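Long-range contact in hydrolase, haloacid dehalogenase-like family (Streptococcus pneumoniae, PDB 2FI1), which probably acts as a hydrolase of the haloacid dehalogenase-like family, its substrate not being established: residues L17-T23 with L78-F84. Numbering follows the deposited sequence.
Sequences LLDNYET and LEHPILF
Two backbone hydrogen bonds join the two segments where Leu18 and Leu83 form a single beta bridge. Phe84 N donates to Leu17 O at 3.0 Å, reaching it from above the carbonyl plane. Asp19 N donates to Ile82 O at 2.8 Å; this donor lies in the carbonyl plane, but the bond is bent at its hydrogen (141°).

The Phe84 ring takes Asp19 over one face. Asp19 CB stands 3.8 Å from the Phe84 ring centroid, almost on the ring normal. With CG anti to the backbone N (chi1 -166°), the carboxylate lies stacked on the ring, the planes 9° apart. Asp19 is also the N-cap of helix 20-34: its OD1 accepts a weak bond from Glu22 N. OD1 is hydrogen-bonded to Tyr45 OH as well.

Residues 17-23 and 78-84 probably lie at the two linkers of a haloacid dehalogenase-like fold, leading from the parallel-sheet core into the helical cap and back. They meet near the calcium site of Asp12, Gly14 and Asp160; the Phe84 side chain is about 8 Å from the ion.

Two waters bridge the segments. One accepts from Ile82 N and bonds Thr23 OG1; the other donates to Asp19 OD2 and Leu83 O.

Leu18 CD1 meets Pro81 CB at 3.7 Å, and both side chains also touch Ile114 of helix 110-117. Ile82 CD1 reaches Glu22 CG and Thr23 CG2, both at 3.8 Å, while the Glu22 carboxylate turns away to His41.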
# COMPACT_ATOMS: atom_id res chain seq x y z
N LEU A 17 0.35 4.02 -0.75
CA LEU A 17 1.67 4.66 -0.76
C LEU A 17 2.67 3.89 -1.63
O LEU A 17 3.46 4.49 -2.35
CB LEU A 17 2.21 4.77 0.66
CG LEU A 17 1.40 5.66 1.59
CD1 LEU A 17 2.03 5.63 2.94
CD2 LEU A 17 1.30 7.09 1.07
N LEU A 18 2.62 2.57 -1.52
CA LEU A 18 3.56 1.68 -2.22
C LEU A 18 2.88 1.07 -3.44
O LEU A 18 1.82 0.46 -3.31
CB LEU A 18 4.00 0.57 -1.28
CG LEU A 18 5.00 -0.44 -1.85
CD1 LEU A 18 6.38 0.19 -1.98
CD2 LEU A 18 5.03 -1.67 -0.97
N ASP A 19 3.49 1.26 -4.61
CA ASP A 19 3.00 0.65 -5.84
C ASP A 19 3.58 -0.77 -5.94
O ASP A 19 4.46 -1.06 -6.76
CB ASP A 19 3.40 1.52 -7.04
CG ASP A 19 2.66 1.15 -8.32
OD1 ASP A 19 1.94 0.12 -8.33
OD2 ASP A 19 2.81 1.91 -9.30
N ASN A 20 3.08 -1.66 -5.08
CA ASN A 20 3.57 -3.03 -5.08
C ASN A 20 3.24 -3.75 -6.39
O ASN A 20 3.98 -4.65 -6.79
CB ASN A 20 3.02 -3.83 -3.90
CG ASN A 20 1.52 -3.84 -3.86
OD1 ASN A 20 0.89 -2.87 -3.42
ND2 ASN A 20 0.91 -4.94 -4.31
N TYR A 21 2.15 -3.38 -7.05
CA TYR A 21 1.84 -4.06 -8.30
C TYR A 21 2.83 -3.71 -9.40
O TYR A 21 3.00 -4.49 -10.33
CB TYR A 21 0.37 -3.85 -8.72
CG TYR A 21 -0.57 -4.55 -7.76
CD1 TYR A 21 -0.56 -5.94 -7.64
CD2 TYR A 21 -1.45 -3.83 -6.97
CE1 TYR A 21 -1.41 -6.58 -6.75
CE2 TYR A 21 -2.30 -4.47 -6.07
CZ TYR A 21 -2.27 -5.84 -5.97
OH TYR A 21 -3.11 -6.48 -5.09
N GLU A 22 3.51 -2.57 -9.29
CA GLU A 22 4.52 -2.23 -10.30
C GLU A 22 5.75 -3.14 -10.20
O GLU A 22 6.23 -3.65 -11.21
CB GLU A 22 4.94 -0.76 -10.20
CG GLU A 22 5.94 -0.31 -11.26
CD GLU A 22 5.43 -0.48 -12.67
OE1 GLU A 22 4.20 -0.48 -12.86
OE2 GLU A 22 6.27 -0.62 -13.59
N THR A 23 6.26 -3.33 -8.99
CA THR A 23 7.40 -4.21 -8.82
C THR A 23 7.03 -5.67 -9.15
O THR A 23 7.82 -6.40 -9.76
CB THR A 23 8.01 -4.10 -7.40
OG1 THR A 23 6.98 -3.94 -6.43
CG2 THR A 23 8.97 -2.91 -7.31
N LEU A 78 11.91 -5.87 -5.15
CA LEU A 78 11.61 -5.22 -3.88
C LEU A 78 12.86 -4.79 -3.11
O LEU A 78 12.74 -4.16 -2.06
CB LEU A 78 10.72 -6.11 -3.01
CG LEU A 78 9.25 -6.13 -3.42
CD1 LEU A 78 8.53 -7.27 -2.75
CD2 LEU A 78 8.58 -4.80 -3.11
N GLU A 79 14.04 -5.11 -3.62
CA GLU A 79 15.25 -4.45 -3.10
C GLU A 79 15.18 -2.95 -3.35
O GLU A 79 15.82 -2.16 -2.64
CB GLU A 79 16.51 -5.04 -3.73
CG GLU A 79 16.76 -6.49 -3.36
CD GLU A 79 17.88 -7.13 -4.17
OE1 GLU A 79 18.66 -6.39 -4.80
OE2 GLU A 79 17.96 -8.37 -4.16
N HIS A 80 14.41 -2.54 -4.36
CA HIS A 80 14.17 -1.14 -4.65
C HIS A 80 12.67 -0.93 -4.88
O HIS A 80 12.21 -0.81 -6.02
CB HIS A 80 14.96 -0.71 -5.88
CG HIS A 80 16.44 -0.86 -5.71
ND1 HIS A 80 17.22 0.08 -5.08
CD2 HIS A 80 17.27 -1.86 -6.06
CE1 HIS A 80 18.47 -0.32 -5.06
NE2 HIS A 80 18.53 -1.50 -5.65
N PRO A 81 11.90 -0.86 -3.78
CA PRO A 81 10.46 -0.71 -3.93
C PRO A 81 10.10 0.62 -4.59
O PRO A 81 10.89 1.57 -4.55
CB PRO A 81 9.92 -0.78 -2.50
CG PRO A 81 11.06 -1.26 -1.64
CD PRO A 81 12.31 -0.89 -2.36
N ILE A 82 8.92 0.69 -5.19
CA ILE A 82 8.48 1.84 -5.95
C ILE A 82 7.24 2.43 -5.28
O ILE A 82 6.23 1.75 -5.15
CB ILE A 82 8.17 1.44 -7.41
CG1 ILE A 82 9.45 0.90 -8.07
CG2 ILE A 82 7.63 2.61 -8.22
CD1 ILE A 82 9.24 0.27 -9.42
N LEU A 83 7.32 3.69 -4.85
CA LEU A 83 6.15 4.40 -4.32
C LEU A 83 5.27 4.86 -5.47
O LEU A 83 5.74 4.99 -6.60
CB LEU A 83 6.60 5.63 -3.51
CG LEU A 83 7.46 5.36 -2.29
CD1 LEU A 83 7.90 6.70 -1.70
CD2 LEU A 83 6.71 4.52 -1.27
N PHE A 84 4.00 5.16 -5.18
CA PHE A 84 3.21 5.88 -6.17
C PHE A 84 3.83 7.25 -6.41
O PHE A 84 4.43 7.83 -5.51
CB PHE A 84 1.75 5.98 -5.74
CG PHE A 84 0.97 4.73 -6.01
CD1 PHE A 84 0.54 4.45 -7.29
CD2 PHE A 84 0.74 3.80 -5.02
CE1 PHE A 84 -0.15 3.28 -7.56
CE2 PHE A 84 0.06 2.64 -5.28
CZ PHE A 84 -0.39 2.39 -6.54
O HOH W 1 6.96 -1.42 -5.04
O HOH W 2 4.44 4.17 -9.26